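Local coordinates for putative sugar ABC transporter (Yersinia enterocolitica subsp. enterocolitica 8081, PDB 5ULB), which probably binds methylthioribose-like sugars in the periplasm for uptake by an ABC transporter, and holds a methylseleno-ribofuranose in this crystal, at residues A[141-146]-A[171-176]; A[127-132]-A[164-169]. One frame throughout, in Å; residues are numbered along the deposited sequence.

Interaction 1 pairs two neighbouring strands at one edge of the sheet, where strand 173-179 is outermost, and interaction 2 joins helix 124-138 to helix 154-169 over the face carrying Ile145 and Ile173; their centres are 12 Å apart. They meet directly: Ile145 CD1 reaches Phe132 CE1 at 3.5 Å, and Ile173 CG2 touches Leu167 CD2 at 3.7 Å and Phe132 CZ at 3.9 Å. Phe132 therefore packs against strands and helix alike. Interaction 2 lies nearer the sugar, with the Thr128 side chain about 10 Å from the bound 5-Se-methyl-5-seleno-ribofuranose. Leu127 and Thr128 also rest on Arg159, itself a residue of the pocket.

Interaction 1 (A[141-146]-A[171-176]); sequences GKANII and PGITEL
The carboxamide of Asn144 lies alongside Thr174, both side chains pointing the same way from the sheet, and its oxygen does the touching: OD1 comes within 3.4 Å of Thr174 CB. This is a van der Waals contact, with Thr174 OG1 too far from OD1 for a bond. On the same side of the sheet, Leu176 CD1 lies 4.0 Å from Asn144 CB. Further on, Ile146 CD1 meets Leu176 CB at 3.9 Å as the two side chains cross obliquely.

On the other face Ala143, Ile145 and Ile173 make the apolar contacts, beside Glu175, whose OE1 bonds to Tyr163 OH. Ile145 carries CG1 between its backbone N and carbonyl carbon (chi1 71°), and from there the extended chain sends CD1 diagonally across to Ile173. Ile173 in turn bends CD1 back over the turn ahead of the first strand, 3.9 Å from Ala143 CB and close to the Gly141 carbonyl.

The backbones are zipped in parallel register. Ala143 N donates to Gly172 O, Thr174 N to Ala143 O, Ile145 N to Thr174 O and Leu176 N to Ile145 O. The last three are shorter than the first, which measures 3.1 Å from Ala143 N to Gly172 O. Beyond that end a water takes over, donating to Gly141 O at 2.6 Å and accepting from Gly172 N.

Across the first strand, Asn144 and Ile146 bond to Asp207, Ala208 and Trp210. Segments 141-146 and 171-176 belong to the two strands of a beta-alpha-beta unit, joined by helix 154-169; strand 173-179 is an outermost strand of the mixed sheet, parallel to its neighbour 143-148, in one lobe of a periplasmic binding protein.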
ATOM      1  N   GLY A 141     -12.236 -19.801  15.866  1.00 16.50           N
ATOM      2  CA  GLY A 141     -12.355 -18.821  16.916  1.00 18.74           C
ATOM      3  C   GLY A 141     -11.475 -19.076  18.106  1.00 15.05           C
ATOM      4  O   GLY A 141     -11.608 -18.367  19.108  1.00 20.93           O
ATOM      5  N   LYS A 142     -10.501 -19.993  18.000  1.00 17.26           N
ATOM      6  CA  LYS A 142      -9.637 -20.304  19.163  1.00 17.58           C
ATOM      7  C   LYS A 142      -8.182 -20.368  18.650  1.00 16.09           C
ATOM      8  O   LYS A 142      -7.784 -21.321  17.974  1.00 16.82           O
ATOM      9  CB  LYS A 142      -9.995 -21.672  19.769  1.00 20.47           C
ATOM     10  CG  LYS A 142      -9.079 -21.956  21.003  1.00 25.69           C
ATOM     11  CD  LYS A 142      -9.549 -23.292  21.618  1.00 39.17           C
ATOM     12  CE  LYS A 142      -9.418 -23.378  23.123  1.00 61.07           C
ATOM     13  NZ  LYS A 142      -7.959 -23.422  23.293  1.00 59.81           N
ATOM     14  N   ALA A 143      -7.402 -19.372  19.060  1.00 14.91           N
ATOM     15  CA  ALA A 143      -5.994 -19.326  18.606  1.00 14.83           C
ATOM     16  C   ALA A 143      -5.244 -18.379  19.486  1.00 14.27           C
ATOM     17  O   ALA A 143      -5.741 -17.279  19.854  1.00 15.93           O
ATOM     18  CB  ALA A 143      -5.970 -18.837  17.156  1.00 15.57           C
ATOM     19  N   ASN A 144      -3.991 -18.763  19.738  1.00 12.99           N
ATOM     20  CA  ASN A 144      -2.973 -17.818  20.325  1.00 12.66           C
ATOM     21  C   ASN A 144      -2.212 -17.191  19.167  1.00 11.06           C
ATOM     22  O   ASN A 144      -1.649 -17.959  18.371  1.00 12.69           O
ATOM     23  CB  ASN A 144      -2.054 -18.614  21.245  1.00 13.97           C
ATOM     24  CG  ASN A 144      -2.805 -19.149  22.441  1.00 17.19           C
ATOM     25  OD1 ASN A 144      -3.559 -18.374  23.071  1.00 21.10           O
ATOM     26  ND2 ASN A 144      -2.651 -20.461  22.728  1.00 23.18           N
ATOM     27  N   ILE A 145      -2.192 -15.872  19.071  1.00 11.55           N
ATOM     28  CA  ILE A 145      -1.632 -15.177  17.883  1.00 11.32           C
ATOM     29  C   ILE A 145      -0.573 -14.194  18.285  1.00 10.42           C
ATOM     30  O   ILE A 145      -0.568 -13.645  19.394  1.00 11.77           O
ATOM     31  CB  ILE A 145      -2.716 -14.562  17.031  1.00 11.65           C
ATOM     32  CG1 ILE A 145      -3.368 -13.357  17.657  1.00 14.00           C
ATOM     33  CG2 ILE A 145      -3.774 -15.644  16.683  1.00 12.63           C
ATOM     34  CD1 ILE A 145      -4.236 -12.595  16.744  1.00 23.72           C
ATOM     35  N   ILE A 146       0.248 -13.880  17.258  1.00  9.26           N
ATOM     36  CA  ILE A 146       1.079 -12.668  17.296  1.00  9.77           C
ATOM     37  C   ILE A 146       0.515 -11.734  16.211  1.00  9.26           C
ATOM     38  O   ILE A 146       0.223 -12.196  15.132  1.00 10.31           O
ATOM     39  CB  ILE A 146       2.592 -13.020  16.970  1.00 11.05           C
ATOM     40  CG1 ILE A 146       3.104 -14.159  17.834  1.00 15.15           C
ATOM     41  CG2 ILE A 146       3.429 -11.791  17.092  1.00 12.48           C
ATOM     42  CD1 ILE A 146       2.991 -13.969  19.258  1.00 18.42           C
ATOM     43  N   PRO A 171     -13.867 -14.259  21.488  1.00 17.75           N
ATOM     44  CA  PRO A 171     -12.996 -14.123  22.742  1.00 20.51           C
ATOM     45  C   PRO A 171     -12.024 -15.233  22.914  1.00 19.15           C
ATOM     46  O   PRO A 171     -11.131 -15.086  23.708  1.00 23.98           O
ATOM     47  CB  PRO A 171     -13.965 -14.131  23.904  1.00 26.91           C
ATOM     48  CG  PRO A 171     -15.208 -14.408  23.258  1.00 30.34           C
ATOM     49  CD  PRO A 171     -15.261 -14.399  21.814  1.00 17.20           C
ATOM     50  N   GLY A 172     -12.099 -16.289  22.142  1.00 17.66           N
ATOM     51  CA  GLY A 172     -11.093 -17.314  22.169  1.00 18.75           C
ATOM     52  C   GLY A 172      -9.863 -17.027  21.326  1.00 16.60           C
ATOM     53  O   GLY A 172      -8.946 -17.856  21.293  1.00 19.98           O
ATOM     54  N   ILE A 173      -9.764 -15.850  20.745  1.00 15.46           N
ATOM     55  CA  ILE A 173      -8.535 -15.390  20.099  1.00 15.39           C
ATOM     56  C   ILE A 173      -7.758 -14.596  21.122  1.00 16.09           C
ATOM     57  O   ILE A 173      -8.264 -13.657  21.710  1.00 19.04           O
ATOM     58  CB  ILE A 173      -8.760 -14.549  18.854  1.00 19.32           C
ATOM     59  CG1 ILE A 173      -9.621 -15.259  17.799  1.00 19.52           C
ATOM     60  CG2 ILE A 173      -7.406 -14.158  18.258  1.00 19.24           C
ATOM     61  CD1 ILE A 173      -9.051 -16.485  17.176  1.00 19.47           C
ATOM     62  N   THR A 174      -6.516 -15.029  21.416  1.00 15.23           N
ATOM     63  CA  THR A 174      -5.685 -14.401  22.407  1.00 16.34           C
ATOM     64  C   THR A 174      -4.492 -13.777  21.670  1.00 15.09           C
ATOM     65  O   THR A 174      -3.735 -14.500  21.051  1.00 14.71           O
ATOM     66  CB  THR A 174      -5.221 -15.401  23.456  1.00 22.31           C
ATOM     67  OG1 THR A 174      -6.326 -15.971  24.141  1.00 28.18           O
ATOM     68  CG2 THR A 174      -4.211 -14.755  24.426  1.00 24.03           C
ATOM     69  N   GLU A 175      -4.294 -12.441  21.803  1.00 14.57           N
ATOM     70  CA  GLU A 175      -3.129 -11.796  21.288  1.00 13.80           C
ATOM     71  C   GLU A 175      -2.028 -11.922  22.336  1.00 14.83           C
ATOM     72  O   GLU A 175      -2.097 -11.322  23.399  1.00 16.83           O
ATOM     73  CB  GLU A 175      -3.400 -10.340  21.041  1.00 15.53           C
ATOM     74  CG  GLU A 175      -2.202  -9.592  20.460  1.00 17.97           C
ATOM     75  CD  GLU A 175      -2.372  -8.081  20.444  1.00 19.33           C
ATOM     76  OE1 GLU A 175      -3.315  -7.596  19.801  1.00 23.48           O
ATOM     77  OE2 GLU A 175      -1.533  -7.319  21.050  1.00 23.29           O
ATOM     78  N   LEU A 176      -1.021 -12.691  22.002  1.00 12.70           N
ATOM     79  CA  LEU A 176       0.136 -12.864  22.923  1.00 12.96           C
ATOM     80  C   LEU A 176       0.958 -11.590  22.969  1.00 14.11           C
ATOM     81  O   LEU A 176       1.426 -11.208  24.051  1.00 16.75           O
ATOM     82  CB  LEU A 176       0.946 -14.089  22.551  1.00 14.10           C
ATOM     83  CG  LEU A 176       0.292 -15.412  22.607  1.00 15.59           C
ATOM     84  CD1 LEU A 176       1.213 -16.414  21.950  1.00 18.47           C
ATOM     85  CD2 LEU A 176      -0.170 -15.767  23.967  1.00 20.08           C
TER
HETATM   86  O   HOH W   1     -13.817 -17.186  19.961  1.00 23.20           O

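Interaction 2 (A[127-132]-A[164-169]); sequences LTNESF and QALLKQ
Leu166 and Phe132 slide past each other in opposite directions, and the leucine meets the aromatic ring at its edge. Leu166 CB lies in the ring plane, 3.8 Å from Phe132 CE2, and CD1 is also near that plane, 3.7 Å from Phe132 CD2. The ring gets there because Phe132 CG stands anti to the backbone N (chi1 -170°), reaching out toward helix 154-169. Leu167 approaches differently: its side chain runs at about a right angle to that of Phe132, with CD2 4.1 Å from CZ.

A polar group flanks the same leucine. Asn129 slants across Leu166 and brings OD1 to 3.5 Å from CD1, so a carboxamide oxygen rests against a methyl. Leu166 is thereby held between Asn129 and Phe132, one helical turn apart. The helix axes remain 10.8 Å apart and cross at -47°, so the contact is made mainly by side chains.

Along the flank of helix 124-138 that faces the strands, Leu127 O accepts from Ser131 N and Ser131 OG, which arrive from opposite faces of the carbonyl plane; Ser131 OG also bonds to Trp210 NE1. Tyr163 of helix 154-169 meets the Phe132 ring edge-to-face, and Trp210 adds a second aromatic neighbour. Leu127 and Ser131 pack on Ile237 and Val258 of strands 233-237 and 254-259, and Phe132 on strands 143-148 and 173-179, so helices 124-138 and 154-169 lie side by side on the sheet.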
ATOM      1  N   LEU A 127      -9.726  -5.335   4.283  1.00 11.01           N
ATOM      2  CA  LEU A 127      -8.400  -6.016   4.290  1.00 10.38           C
ATOM      3  C   LEU A 127      -8.281  -6.836   5.558  1.00 10.53           C
ATOM      4  O   LEU A 127      -7.734  -7.974   5.532  1.00 11.19           O
ATOM      5  CB  LEU A 127      -7.241  -5.025   4.198  1.00 11.52           C
ATOM      6  CG  LEU A 127      -7.091  -4.280   2.902  1.00 11.79           C
ATOM      7  CD1 LEU A 127      -6.011  -3.199   3.011  1.00 12.21           C
ATOM      8  CD2 LEU A 127      -6.788  -5.170   1.728  1.00 13.69           C
ATOM      9  N   THR A 128      -8.664  -6.280   6.710  1.00 10.49           N
ATOM     10  CA  THR A 128      -8.620  -6.960   7.976  1.00  9.29           C
ATOM     11  C   THR A 128      -9.619  -8.113   8.049  1.00 10.34           C
ATOM     12  O   THR A 128      -9.285  -9.187   8.518  1.00 11.51           O
ATOM     13  CB  THR A 128      -8.827  -5.946   9.119  1.00 10.38           C
ATOM     14  OG1 THR A 128      -7.839  -4.930   9.059  1.00 11.78           O
ATOM     15  CG2 THR A 128      -8.859  -6.553  10.449  1.00 12.14           C
ATOM     16  N   ASN A 129     -10.872  -7.791   7.698  1.00 10.68           N
ATOM     17  CA  ASN A 129     -11.908  -8.816   7.799  1.00 11.46           C
ATOM     18  C   ASN A 129     -11.563 -10.018   6.977  1.00 11.66           C
ATOM     19  O   ASN A 129     -11.898 -11.149   7.371  1.00 14.42           O
ATOM     20  CB  ASN A 129     -13.262  -8.200   7.463  1.00 14.65           C
ATOM     21  CG  ASN A 129     -13.750  -7.184   8.512  1.00 16.68           C
ATOM     22  OD1 ASN A 129     -13.350  -7.211   9.633  1.00 18.06           O
ATOM     23  ND2 ASN A 129     -14.607  -6.263   8.073  1.00 20.03           N
ATOM     24  N   GLU A 130     -10.985  -9.831   5.777  1.00 11.34           N
ATOM     25  CA  GLU A 130     -10.675 -10.961   4.944  1.00 11.22           C
ATOM     26  C   GLU A 130      -9.445 -11.751   5.377  1.00 13.29           C
ATOM     27  O   GLU A 130      -9.305 -12.937   5.168  1.00 19.70           O
ATOM     28  CB  GLU A 130     -10.568 -10.517   3.493  1.00 12.02           C
ATOM     29  CG  GLU A 130     -11.853 -10.004   2.904  1.00 13.44           C
ATOM     30  CD  GLU A 130     -13.164 -10.875   3.064  1.00 22.08           C
ATOM     31  OE1 GLU A 130     -13.123 -12.022   2.970  1.00 32.51           O
ATOM     32  OE2 GLU A 130     -14.268 -10.234   3.269  1.00 30.78           O
ATOM     33  N   SER A 131      -8.443 -11.056   5.946  1.00 10.84           N
ATOM     34  CA  SER A 131      -7.155 -11.693   6.318  1.00  9.71           C
ATOM     35  C   SER A 131      -7.240 -12.279   7.715  1.00 11.14           C
ATOM     36  O   SER A 131      -7.125 -13.506   7.921  1.00 11.48           O
ATOM     37  CB  SER A 131      -5.981 -10.688   6.186  1.00 10.83           C
ATOM     38  OG  SER A 131      -6.131  -9.563   6.989  1.00 10.17           O
ATOM     39  N   PHE A 132      -7.488 -11.416   8.681  1.00 11.12           N
ATOM     40  CA  PHE A 132      -7.711 -11.849  10.026  1.00 10.62           C
ATOM     41  C   PHE A 132      -8.960 -12.728  10.167  1.00 11.06           C
ATOM     42  O   PHE A 132      -8.990 -13.677  10.943  1.00 11.80           O
ATOM     43  CB  PHE A 132      -7.730 -10.672  11.035  1.00 12.14           C
ATOM     44  CG  PHE A 132      -7.723 -11.094  12.469  1.00 12.33           C
ATOM     45  CD1 PHE A 132      -6.612 -11.676  12.998  1.00 16.15           C
ATOM     46  CD2 PHE A 132      -8.849 -10.913  13.285  1.00 17.74           C
ATOM     47  CE1 PHE A 132      -6.588 -12.061  14.260  1.00 19.75           C
ATOM     48  CE2 PHE A 132      -8.822 -11.348  14.588  1.00 22.02           C
ATOM     49  CZ  PHE A 132      -7.684 -11.949  15.052  1.00 18.28           C
ATOM     50  N   GLN A 164      -9.763  -5.089  16.483  1.00 11.82           N
ATOM     51  CA  GLN A 164     -10.334  -5.103  17.827  1.00 13.79           C
ATOM     52  C   GLN A 164     -11.819  -5.529  17.774  1.00 12.78           C
ATOM     53  O   GLN A 164     -12.261  -6.252  18.669  1.00 12.91           O
ATOM     54  CB  GLN A 164     -10.198  -3.773  18.493  1.00 14.07           C
ATOM     55  CG  GLN A 164      -8.793  -3.428  18.952  1.00 17.83           C
ATOM     56  CD  GLN A 164      -8.230  -4.305  20.086  1.00 25.40           C
ATOM     57  OE1 GLN A 164      -6.978  -4.539  20.158  1.00 44.66           O
ATOM     58  NE2 GLN A 164      -9.099  -4.753  20.950  1.00 35.68           N
ATOM     59  N   ALA A 165     -12.557  -5.106  16.721  1.00 12.90           N
ATOM     60  CA  ALA A 165     -13.910  -5.626  16.611  1.00 13.09           C
ATOM     61  C   ALA A 165     -14.010  -7.128  16.462  1.00 12.26           C
ATOM     62  O   ALA A 165     -14.919  -7.793  17.036  1.00 13.50           O
ATOM     63  CB  ALA A 165     -14.632  -4.848  15.534  1.00 14.59           C
ATOM     64  N   LEU A 166     -13.090  -7.721  15.696  1.00 12.03           N
ATOM     65  CA  LEU A 166     -13.083  -9.175  15.575  1.00 12.74           C
ATOM     66  C   LEU A 166     -12.628  -9.865  16.828  1.00 12.91           C
ATOM     67  O   LEU A 166     -13.108 -11.000  17.130  1.00 14.10           O
ATOM     68  CB  LEU A 166     -12.228  -9.615  14.387  1.00 12.84           C
ATOM     69  CG  LEU A 166     -12.844  -9.212  13.046  1.00 17.04           C
ATOM     70  CD1 LEU A 166     -11.924  -9.467  11.858  1.00 20.17           C
ATOM     71  CD2 LEU A 166     -14.224  -9.885  12.787  1.00 22.19           C
ATOM     72  N   LEU A 167     -11.709  -9.277  17.620  1.00 12.37           N
ATOM     73  CA  LEU A 167     -11.353  -9.875  18.906  1.00 13.84           C
ATOM     74  C   LEU A 167     -12.543  -9.854  19.848  1.00 13.99           C
ATOM     75  O   LEU A 167     -12.758 -10.807  20.598  1.00 15.65           O
ATOM     76  CB  LEU A 167     -10.255  -9.060  19.598  1.00 15.91           C
ATOM     77  CG  LEU A 167      -8.830  -9.235  19.000  1.00 16.31           C
ATOM     78  CD1 LEU A 167      -7.898  -8.430  19.970  1.00 18.72           C
ATOM     79  CD2 LEU A 167      -8.369 -10.659  18.859  1.00 17.71           C
ATOM     80  N   LYS A 168     -13.351  -8.804  19.800  1.00 14.18           N
ATOM     81  CA  LYS A 168     -14.526  -8.701  20.682  1.00 16.82           C
ATOM     82  C   LYS A 168     -15.544  -9.809  20.271  1.00 15.01           C
ATOM     83  O   LYS A 168     -16.192 -10.476  21.122  1.00 17.18           O
ATOM     84  CB  LYS A 168     -15.110  -7.333  20.617  1.00 17.65           C
ATOM     85  CG  LYS A 168     -16.180  -7.092  21.603  1.00 26.92           C
ATOM     86  CD  LYS A 168     -16.707  -5.610  21.541  1.00 42.79           C
ATOM     87  CE  LYS A 168     -16.315  -4.815  22.783  1.00 53.75           C
ATOM     88  NZ  LYS A 168     -16.865  -5.536  23.976  1.00 49.56           N
ATOM     89  N   GLN A 169     -15.640 -10.088  18.972  1.00 12.79           N
ATOM     90  CA  GLN A 169     -16.596 -11.100  18.488  1.00 13.63           C
ATOM     91  C   GLN A 169     -16.142 -12.486  18.883  1.00 13.20           C
ATOM     92  O   GLN A 169     -16.996 -13.330  19.095  1.00 12.95           O
ATOM     93  CB  GLN A 169     -16.724 -11.031  16.963  1.00 18.83           C
ATOM     94  CG  GLN A 169     -17.517 -10.008  16.269  1.00 26.89           C
ATOM     95  CD  GLN A 169     -17.620 -10.266  14.745  1.00 29.04           C
ATOM     96  OE1 GLN A 169     -17.329 -11.281  14.251  1.00 25.35           O
ATOM     97  NE2 GLN A 169     -18.206  -9.311  14.058  1.00 28.57           N
TER